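Local atomic coordinates of YHDH (Escherichia coli, PDB entry 1O89), a protein that probably catalyses the NADPH-dependent reduction of acrylyl-CoA to propanoyl-CoA, working as a homodimer of the zinc-containing alcohol dehydrogenase family. Residues Leu41-Leu46 with Thr89-Glu94; Ala142-Thr147 with Gln337-Val342; Cys155-Glu160 with Pro293-Gln298; Ala162-Gln167 with Val232-Ile237. All coordinates share one frame; numbering follows the deposited sequence.

Contact 1: residues Leu41-Leu46 with Thr89-Glu94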
# COMPACT_ATOMS: atom_id res chain seq x y z
N LEU A 41 -43.78 12.14 -4.70
CA LEU A 41 -43.70 10.74 -4.33
C LEU A 41 -44.27 10.53 -2.94
O LEU A 41 -44.00 11.31 -2.03
CB LEU A 41 -42.24 10.27 -4.35
CG LEU A 41 -41.53 10.31 -5.71
CD1 LEU A 41 -40.07 9.95 -5.53
CD2 LEU A 41 -42.20 9.37 -6.69
N ASP A 42 -45.04 9.46 -2.77
CA ASP A 42 -45.61 9.14 -1.47
C ASP A 42 -44.52 8.68 -0.50
O ASP A 42 -43.59 7.97 -0.89
CB ASP A 42 -46.69 8.06 -1.63
CG ASP A 42 -47.63 8.00 -0.44
OD1 ASP A 42 -47.22 7.45 0.61
OD2 ASP A 42 -48.79 8.46 -0.45
N GLU A 43 -44.64 9.10 0.75
CA GLU A 43 -43.71 8.70 1.82
C GLU A 43 -43.51 7.18 1.93
O GLU A 43 -42.45 6.72 2.33
CB GLU A 43 -44.20 9.23 3.18
CG GLU A 43 -43.31 10.29 3.79
CD GLU A 43 -44.06 11.16 4.79
OE1 GLU A 43 -44.72 10.59 5.69
OE2 GLU A 43 -43.99 12.40 4.66
N SER A 44 -44.55 6.42 1.59
CA SER A 44 -44.50 4.97 1.69
C SER A 44 -43.51 4.32 0.71
O SER A 44 -43.10 3.19 0.91
CB SER A 44 -45.90 4.37 1.51
OG SER A 44 -46.43 4.67 0.23
N ARG A 45 -43.13 5.05 -0.34
CA ARG A 45 -42.26 4.52 -1.38
C ARG A 45 -40.78 4.62 -1.02
O ARG A 45 -39.95 4.01 -1.68
CB ARG A 45 -42.55 5.21 -2.72
CG ARG A 45 -43.77 4.63 -3.47
CD ARG A 45 -43.94 5.15 -4.90
NE ARG A 45 -42.93 4.63 -5.83
CZ ARG A 45 -42.58 5.20 -6.98
NH1 ARG A 45 -43.14 6.34 -7.39
NH2 ARG A 45 -41.65 4.63 -7.74
N LEU A 46 -40.46 5.39 0.02
CA LEU A 46 -39.08 5.53 0.49
C LEU A 46 -38.51 4.16 0.83
O LEU A 46 -39.24 3.30 1.27
CB LEU A 46 -39.01 6.45 1.71
CG LEU A 46 -39.18 7.95 1.45
CD1 LEU A 46 -39.18 8.72 2.77
CD2 LEU A 46 -38.12 8.51 0.52
N THR A 89 -32.03 17.87 8.35
CA THR A 89 -32.61 17.72 9.69
C THR A 89 -33.31 16.37 9.81
O THR A 89 -34.07 15.99 8.93
CB THR A 89 -33.65 18.82 9.88
OG1 THR A 89 -32.99 20.06 10.14
CG2 THR A 89 -34.48 18.58 11.10
N VAL A 90 -33.10 15.68 10.93
CA VAL A 90 -33.77 14.42 11.20
C VAL A 90 -35.27 14.66 11.40
O VAL A 90 -35.67 15.45 12.25
CB VAL A 90 -33.18 13.72 12.46
CG1 VAL A 90 -34.01 12.50 12.86
CG2 VAL A 90 -31.73 13.31 12.21
N ARG A 91 -36.09 14.00 10.60
CA ARG A 91 -37.55 14.04 10.73
C ARG A 91 -38.03 13.03 11.76
O ARG A 91 -38.63 13.41 12.77
CB ARG A 91 -38.21 13.77 9.36
CG ARG A 91 -39.73 13.54 9.43
CD ARG A 91 -40.39 13.31 8.08
NE ARG A 91 -40.61 14.58 7.40
CZ ARG A 91 -41.74 14.96 6.81
NH1 ARG A 91 -42.82 14.19 6.79
NH2 ARG A 91 -41.78 16.16 6.24
N THR A 92 -37.79 11.75 11.50
CA THR A 92 -38.14 10.69 12.45
C THR A 92 -36.97 9.74 12.62
O THR A 92 -36.16 9.60 11.72
CB THR A 92 -39.36 9.88 11.97
OG1 THR A 92 -40.26 10.72 11.24
CG2 THR A 92 -40.19 9.40 13.14
N SER A 93 -36.92 9.07 13.77
CA SER A 93 -35.86 8.12 14.05
C SER A 93 -36.28 7.02 15.03
O SER A 93 -36.85 7.30 16.07
CB SER A 93 -34.64 8.86 14.63
OG SER A 93 -33.56 7.97 14.83
N GLU A 94 -36.03 5.77 14.65
CA GLU A 94 -36.08 4.64 15.58
C GLU A 94 -34.67 4.31 16.11
O GLU A 94 -34.54 3.55 17.05
CB GLU A 94 -36.66 3.39 14.90
CG GLU A 94 -38.11 3.51 14.44
CD GLU A 94 -38.33 2.94 13.04
OE1 GLU A 94 -38.65 1.74 12.91
OE2 GLU A 94 -38.16 3.70 12.07
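With chi1 at 169°, Arg91 CG lies beside the carbonyl carbon; the chain runs straight through chi2 and then bends at chi3 (-80°), which turns the guanidinium toward Glu43. The glutamate answers with a chain that is extended beyond CG, and the two side chains approach from opposite directions. They meet through a single pair of atoms, Glu43 OE2 and Arg91 NH1, 3.0 Å apart in a salt bridge. The carboxylate and guanidinium planes are steeply inclined to each other, 74° apart, and OE2 reaches the guanidinium obliquely, so this is a one-point ion pair and not the two-pronged, coplanar kind. Each charge has a second partner: Glu43 OE2 also accepts a hydrogen bond from Gln122 on strand 122-125, while Arg91 NE forms a salt bridge with Asp54 on strand 51-59. Shared between two carboxylates, the guanidinium is probably well neutralised although both residues of the pair are exposed.

The loop that carries Glu43 is itself braced. Asp42 OD1 accepts from Ser44 N at 3.0 Å through its anti lone pair, the bond nearly straight, and from Ser44 OG at 2.9 Å from above the carboxylate plane. The backbone adds a bond from Arg45 N to Asp42 O, so Glu43 stands at the start of a short 3-10 turn. On the other side Arg91 and Thr92 both face Thr52 across the sheet. The salt bridge thus ties an Asx turn, in the loop between strands 35-40 and 51-59, to a classic beta bulge on strand 85-93 of the GroES-like domain.

Contact 2: residues Ala142-Thr147 with Gln337-Val342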
# COMPACT_ATOMS: atom_id res chain seq x y z
N ALA A 142 -21.22 21.59 4.61
CA ALA A 142 -20.97 20.16 4.51
C ALA A 142 -21.10 19.68 3.07
O ALA A 142 -20.36 18.84 2.62
CB ALA A 142 -21.90 19.37 5.41
N MET A 143 -22.05 20.23 2.33
CA MET A 143 -22.22 19.83 0.94
C MET A 143 -21.21 20.48 0.02
O MET A 143 -20.91 19.92 -1.02
CB MET A 143 -23.64 20.11 0.47
CG MET A 143 -24.67 19.29 1.23
SD MET A 143 -24.41 17.54 0.93
CE MET A 143 -23.54 17.02 2.35
N ILE A 144 -20.71 21.66 0.39
CA ILE A 144 -19.59 22.27 -0.32
C ILE A 144 -18.37 21.34 -0.24
O ILE A 144 -17.74 21.06 -1.26
CB ILE A 144 -19.25 23.66 0.25
CG1 ILE A 144 -20.32 24.67 -0.15
CG2 ILE A 144 -17.85 24.14 -0.23
CD1 ILE A 144 -20.26 25.95 0.63
N ILE A 145 -18.07 20.84 0.96
CA ILE A 145 -16.96 19.91 1.17
C ILE A 145 -17.22 18.66 0.34
O ILE A 145 -16.45 18.33 -0.57
CB ILE A 145 -16.80 19.52 2.68
CG1 ILE A 145 -16.41 20.73 3.54
CG2 ILE A 145 -15.75 18.44 2.86
CD1 ILE A 145 -16.62 20.48 5.04
N GLY A 146 -18.31 17.99 0.67
CA GLY A 146 -18.80 16.86 -0.09
C GLY A 146 -17.99 15.57 0.06
O GLY A 146 -17.06 15.49 0.87
N THR A 147 -18.38 14.58 -0.74
CA THR A 147 -17.61 13.37 -0.94
C THR A 147 -16.18 13.71 -1.31
O THR A 147 -15.24 13.09 -0.81
CB THR A 147 -18.27 12.54 -2.08
OG1 THR A 147 -19.37 11.79 -1.56
CG2 THR A 147 -17.32 11.50 -2.65
N GLN A 337 -17.66 25.90 -13.24
CA GLN A 337 -16.53 26.06 -12.34
C GLN A 337 -17.02 25.94 -10.90
O GLN A 337 -17.99 26.60 -10.52
CB GLN A 337 -15.86 27.41 -12.56
CG GLN A 337 -14.38 27.33 -12.88
CD GLN A 337 -13.83 28.65 -13.36
OE1 GLN A 337 -13.82 29.63 -12.62
NE2 GLN A 337 -13.40 28.69 -14.61
N GLY A 338 -16.34 25.12 -10.11
CA GLY A 338 -16.70 24.94 -8.71
C GLY A 338 -17.95 24.10 -8.47
O GLY A 338 -18.41 23.36 -9.34
N ARG A 339 -18.53 24.27 -7.29
CA ARG A 339 -19.59 23.40 -6.79
C ARG A 339 -20.95 23.77 -7.34
O ARG A 339 -21.29 24.96 -7.41
CB ARG A 339 -19.66 23.48 -5.27
CG ARG A 339 -18.63 22.70 -4.55
CD ARG A 339 -17.22 23.01 -4.95
NE ARG A 339 -16.25 22.49 -3.98
CZ ARG A 339 -14.94 22.42 -4.19
NH1 ARG A 339 -14.41 22.82 -5.35
NH2 ARG A 339 -14.16 21.95 -3.24
N THR A 340 -21.73 22.76 -7.71
CA THR A 340 -23.15 22.91 -7.92
C THR A 340 -23.86 22.31 -6.70
O THR A 340 -23.74 21.12 -6.46
CB THR A 340 -23.62 22.20 -9.21
OG1 THR A 340 -23.09 22.86 -10.36
CG2 THR A 340 -25.13 22.35 -9.38
N LEU A 341 -24.54 23.15 -5.93
CA LEU A 341 -25.31 22.70 -4.77
C LEU A 341 -26.78 22.69 -5.10
O LEU A 341 -27.27 23.55 -5.83
CB LEU A 341 -25.09 23.66 -3.60
CG LEU A 341 -23.66 23.86 -3.09
CD1 LEU A 341 -23.67 24.95 -2.03
CD2 LEU A 341 -23.11 22.59 -2.54
N VAL A 342 -27.50 21.72 -4.56
CA VAL A 342 -28.95 21.68 -4.73
C VAL A 342 -29.68 22.07 -3.45
O VAL A 342 -29.58 21.40 -2.44
CB VAL A 342 -29.40 20.29 -5.19
CG1 VAL A 342 -30.93 20.25 -5.35
CG2 VAL A 342 -28.71 19.94 -6.48
O HOH W 1 -14.61 19.76 -1.80
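Helix 139-161 packs on strand 340-343, the chain's last strand, which lies between strands 51-59 and 317-319 in the mixed sheet of the GroES-like part of the molecule. The apolar half of the contact is made by Leu341, whose two methyls divide the work. CD1 lies 3.9 Å from Ile144 CG1, the two side chains crossing at a slant, while CD2 settles against the helix backbone and lies 3.9 Å from Met143 CB. Only the root of the methionine takes part: bends at chi2 and chi3 lead its thioether away, toward Trp57 and Ala87 of the same sheet.

The polar half belongs to Arg339. Its chain bends at chi2 (55°), bringing the edge of the guanidinium to the helix, and Ile144 O lies in the guanidinium plane. The bond from Arg339 NE to Ile144 O is weak, 3.4 Å long but fairly straight at 167°. A water extends the link by donating to Ile145 O at 2.6 Å and accepting a weak bond from Arg339 NH2 at 2.7 Å. One arginine thus serves two successive carbonyls, directly and through water. Phe311 of helix 309-312 also touches the arginine.

About 5 Å separates the arginine side chain from Gly179 of the NADP(+) site, and the contact belongs to the junction between catalytic and nucleotide-binding domains of a medium-chain dehydrogenase/reductase.

Contact 3: residues Cys155-Glu160 with Pro293-Gln298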
# COMPACT_ATOMS: atom_id res chain seq x y z
N CYS A 155 -7.39 10.77 2.29
CA CYS A 155 -6.09 10.62 1.64
C CYS A 155 -4.98 11.24 2.48
O CYS A 155 -3.92 10.65 2.63
CB CYS A 155 -6.07 11.23 0.24
SG CYS A 155 -7.10 10.32 -0.92
N VAL A 156 -5.25 12.41 3.04
CA VAL A 156 -4.27 13.12 3.85
C VAL A 156 -3.97 12.29 5.10
O VAL A 156 -2.81 12.12 5.48
CB VAL A 156 -4.75 14.51 4.23
CG1 VAL A 156 -3.88 15.11 5.33
CG2 VAL A 156 -4.77 15.41 2.99
N MET A 157 -5.02 11.74 5.69
CA MET A 157 -4.87 10.90 6.88
C MET A 157 -4.06 9.64 6.58
O MET A 157 -3.34 9.15 7.44
CB MET A 157 -6.25 10.52 7.43
CG MET A 157 -6.94 11.63 8.14
SD MET A 157 -8.71 11.47 8.23
CE MET A 157 -8.91 10.25 9.48
N ALA A 158 -4.19 9.10 5.36
CA ALA A 158 -3.42 7.95 4.93
C ALA A 158 -1.94 8.28 4.90
O ALA A 158 -1.13 7.49 5.34
CB ALA A 158 -3.86 7.47 3.58
N LEU A 159 -1.61 9.46 4.36
CA LEU A 159 -0.22 9.89 4.30
C LEU A 159 0.37 9.97 5.69
O LEU A 159 1.48 9.51 5.90
CB LEU A 159 -0.08 11.25 3.61
CG LEU A 159 -0.52 11.33 2.16
CD1 LEU A 159 -0.18 12.68 1.60
CD2 LEU A 159 0.11 10.23 1.34
N GLU A 160 -0.38 10.56 6.63
CA GLU A 160 0.00 10.64 8.04
C GLU A 160 0.16 9.29 8.73
O GLU A 160 1.05 9.13 9.56
CB GLU A 160 -1.01 11.45 8.83
CG GLU A 160 -1.10 12.91 8.40
CD GLU A 160 -2.25 13.66 9.04
OE1 GLU A 160 -3.14 13.02 9.64
OE2 GLU A 160 -2.25 14.90 8.97
N PRO A 293 -17.85 4.02 10.53
CA PRO A 293 -18.29 5.24 11.24
C PRO A 293 -17.21 5.99 12.05
O PRO A 293 -17.24 7.21 12.08
CB PRO A 293 -19.40 4.74 12.19
CG PRO A 293 -19.83 3.42 11.67
CD PRO A 293 -18.72 2.87 10.82
N GLU A 294 -16.31 5.26 12.70
CA GLU A 294 -15.30 5.89 13.56
C GLU A 294 -14.34 6.72 12.71
O GLU A 294 -14.20 7.92 12.92
CB GLU A 294 -14.53 4.82 14.36
CG GLU A 294 -13.55 5.39 15.38
CD GLU A 294 -12.93 4.34 16.27
OE1 GLU A 294 -13.68 3.64 17.01
OE2 GLU A 294 -11.68 4.20 16.26
N ARG A 295 -13.71 6.08 11.73
CA ARG A 295 -12.85 6.74 10.75
C ARG A 295 -13.54 7.93 10.07
O ARG A 295 -12.94 8.97 9.82
CB ARG A 295 -12.43 5.72 9.68
CG ARG A 295 -10.94 5.65 9.43
CD ARG A 295 -10.36 6.92 8.91
NE ARG A 295 -9.12 6.72 8.16
CZ ARG A 295 -7.90 6.69 8.70
NH1 ARG A 295 -7.71 6.81 10.00
NH2 ARG A 295 -6.85 6.54 7.91
N ARG A 296 -14.83 7.75 9.79
CA ARG A 296 -15.62 8.71 9.04
C ARG A 296 -15.83 9.97 9.84
O ARG A 296 -15.62 11.07 9.33
CB ARG A 296 -16.98 8.07 8.70
CG ARG A 296 -17.90 8.88 7.83
CD ARG A 296 -19.16 8.13 7.46
NE ARG A 296 -18.92 6.99 6.57
CZ ARG A 296 -19.00 7.02 5.24
NH1 ARG A 296 -19.32 8.14 4.60
NH2 ARG A 296 -18.78 5.92 4.53
N ALA A 297 -16.25 9.82 11.09
CA ALA A 297 -16.44 10.95 12.00
C ALA A 297 -15.10 11.66 12.22
O ALA A 297 -15.04 12.89 12.22
CB ALA A 297 -17.00 10.49 13.32
N GLN A 298 -14.04 10.87 12.37
CA GLN A 298 -12.71 11.42 12.55
C GLN A 298 -12.33 12.33 11.38
O GLN A 298 -11.75 13.39 11.59
CB GLN A 298 -11.71 10.29 12.73
CG GLN A 298 -10.26 10.74 12.85
CD GLN A 298 -9.30 9.57 12.97
OE1 GLN A 298 -8.13 9.76 13.34
NE2 GLN A 298 -9.77 8.35 12.68
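The terminal methyl of Met157 touches two flat polar groups that meet it at roughly a right angle. Over one face of the Arg295 guanidinium, CE stands 3.4 Å above the plane, off-centre and 3.7 Å from both NH1 and CD of the arginine. The same methyl meets the amide end of Gln298, 3.6 Å from CD, and here the two side chains cross obliquely. Met157 has CG anti to its carbonyl carbon (chi1 -75°) and stays extended through chi2 until a bend at chi3 (76°) carries CE to both. Gln298 reaches out fully extended to meet it, whereas Arg295 bends at chi2, and its NH2 also passes 4.1 Å from Met157 CB.

The guanidinium is probably held in this orientation by Asp161 OD2, which forms a salt bridge with Arg295 NH2 at the end of helix 139-161. The arginine side chain also touches Leu154, about a turn before Met157. An alanine in place of Arg295 is likely to leave Asp161 without its ionic partner and uncover one flank of the Met157 methyl.

The helix axes stay 12.0 Å apart and run at 103° to each other, so long side chains and not close backbones bridge the gap. A further salt bridge, from Glu160 to Arg302, lies farther along the same pair. This is a nearly perpendicular helix-helix contact joining the long helix 139-161 to helix 293-306, which follows the last strand of the Rossmann-type nucleotide-binding sheet.

Contact 4: residues Ala162-Gln167 with Val232-Ile237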
# COMPACT_ATOMS: atom_id res chain seq x y z
N ALA A 162 1.17 6.76 7.32
CA ALA A 162 2.38 6.20 6.73
C ALA A 162 3.65 6.93 7.19
O ALA A 162 4.74 6.58 6.75
CB ALA A 162 2.27 6.24 5.21
N GLY A 163 3.50 7.92 8.07
CA GLY A 163 4.62 8.67 8.61
C GLY A 163 5.12 9.81 7.71
O GLY A 163 6.19 10.37 7.96
N VAL A 164 4.36 10.16 6.68
CA VAL A 164 4.75 11.24 5.77
C VAL A 164 4.47 12.62 6.39
O VAL A 164 3.32 13.01 6.57
CB VAL A 164 4.07 11.11 4.38
CG1 VAL A 164 4.56 12.21 3.45
CG2 VAL A 164 4.35 9.74 3.78
N ARG A 165 5.55 13.34 6.70
CA ARG A 165 5.48 14.67 7.32
C ARG A 165 6.01 15.74 6.34
O ARG A 165 6.64 15.40 5.33
CB ARG A 165 6.28 14.69 8.61
CG ARG A 165 6.16 13.45 9.49
CD ARG A 165 7.39 13.22 10.40
NE ARG A 165 8.55 12.73 9.65
CZ ARG A 165 9.78 12.63 10.15
NH1 ARG A 165 10.03 12.94 11.42
NH2 ARG A 165 10.77 12.19 9.38
N PRO A 166 5.73 17.02 6.61
CA PRO A 166 6.20 18.13 5.77
C PRO A 166 7.71 18.18 5.51
O PRO A 166 8.12 18.60 4.42
CB PRO A 166 5.77 19.38 6.56
CG PRO A 166 4.58 18.94 7.35
CD PRO A 166 4.87 17.50 7.72
N GLN A 167 8.52 17.77 6.48
CA GLN A 167 9.99 17.81 6.33
C GLN A 167 10.56 16.71 5.44
O GLN A 167 11.75 16.73 5.11
CB GLN A 167 10.67 17.76 7.71
CG GLN A 167 10.26 16.57 8.60
CD GLN A 167 9.37 17.00 9.78
OE1 GLN A 167 8.29 17.60 9.60
NE2 GLN A 167 9.84 16.70 11.00
N VAL A 232 11.64 11.57 -6.27
CA VAL A 232 11.27 12.98 -6.06
C VAL A 232 10.14 13.23 -5.05
O VAL A 232 10.11 14.29 -4.45
CB VAL A 232 10.96 13.71 -7.42
CG1 VAL A 232 12.23 13.95 -8.22
CG2 VAL A 232 9.96 12.94 -8.26
N TRP A 233 9.23 12.28 -4.82
CA TRP A 233 8.08 12.53 -3.93
C TRP A 233 8.15 11.83 -2.57
O TRP A 233 8.42 10.63 -2.49
CB TRP A 233 6.74 12.15 -4.58
CG TRP A 233 6.60 12.51 -6.00
CD1 TRP A 233 6.35 11.65 -7.03
CD2 TRP A 233 6.68 13.81 -6.56
NE1 TRP A 233 6.30 12.35 -8.22
CE2 TRP A 233 6.48 13.68 -7.96
CE3 TRP A 233 6.90 15.09 -6.04
CZ2 TRP A 233 6.51 14.77 -8.83
CZ3 TRP A 233 6.92 16.17 -6.90
CH2 TRP A 233 6.74 16.00 -8.28
N ALA A 234 7.87 12.58 -1.50
CA ALA A 234 7.75 12.01 -0.16
C ALA A 234 6.42 11.30 -0.00
O ALA A 234 6.30 10.27 0.68
CB ALA A 234 7.88 13.10 0.89
N GLY A 235 5.40 11.89 -0.62
CA GLY A 235 4.06 11.34 -0.63
C GLY A 235 3.29 11.77 -1.86
O GLY A 235 3.72 12.65 -2.62
N ALA A 236 2.11 11.17 -2.05
CA ALA A 236 1.28 11.46 -3.21
C ALA A 236 -0.19 11.16 -2.94
O ALA A 236 -0.53 10.23 -2.21
CB ALA A 236 1.79 10.69 -4.46
N ILE A 237 -1.05 11.97 -3.53
CA ILE A 237 -2.48 11.73 -3.49
C ILE A 237 -2.90 11.63 -4.94
O ILE A 237 -2.87 12.63 -5.66
CB ILE A 237 -3.22 12.88 -2.75
CG1 ILE A 237 -2.88 12.83 -1.26
CG2 ILE A 237 -4.73 12.79 -2.94
CD1 ILE A 237 -3.54 13.88 -0.41
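Val164 packs against the start of strand 233-238 of the Rossmann-type parallel sheet, placing both of its methyls against the backbone of Ala234. CG2 lies 3.7 Å from Ala234 O and CG1 3.8 Å from the same oxygen, so both methyls rest against the same side of it. CG1 also faces the methyl of Ala234, 4.3 Å from its CB, and rests 4.2 Å from Gly235 N. All of this is van der Waals contact between buried groups.

The fork is set by the valine torsion: with CG1 anti to the backbone N (chi1 -177°) and CG2 anti to the carbonyl carbon, the two methyls point together at the corner where the chain turns into the strand. Gly235 matters here, because a CB modelled on it would fall only 3.1 Å from Val164 CG1, which would probably crowd any larger residue.

Farther out, the neighbours fix both partners. Helix 139-161 ends just ahead in a Schellman motif, in which Gly163 takes a positive phi and delivers Val164 to the sheet. Ile171 of strand 170-173 and Cys257 of strand 256-260 touch the valine as well, and Tyr193 OH is hydrogen-bonded to its carbonyl oxygen. On the strand side, Ala234 pairs with Glu170 and Gly235 with Val172 through backbone hydrogen bonds, setting the strand beside 170-173. Beyond the corner the indole of Trp233 is held by a hydrogen bond from NE1 to Gln251 OE1, and one of its faces is covered by Val232 CG2, 3.5 Å above the ring plane and over its centre.

In the fold
Contact 1 is the surface member, an ion pair between exposed side chains, whereas contacts 2 and 4 are buried and contact 3 only partly so. Contacts 1 and 2 reach the same mixed sheet with centres 24 Å apart. Helix 139-161 supplies a segment to both contact 2 and contact 3, and its end leads into contact 4. Contacts 3 and 4 touch: Leu159 O lies 3.1 Å from Val164 N, a probable hydrogen bond, and Ile237 packs on Cys155 and Val156. The chemistry shifts from charge at the surface, through mixed apolar and weak polar bonding in contact 2 and a methyl on a guanidinium face in contact 3, to methyls packed on strand backbone in contact 4.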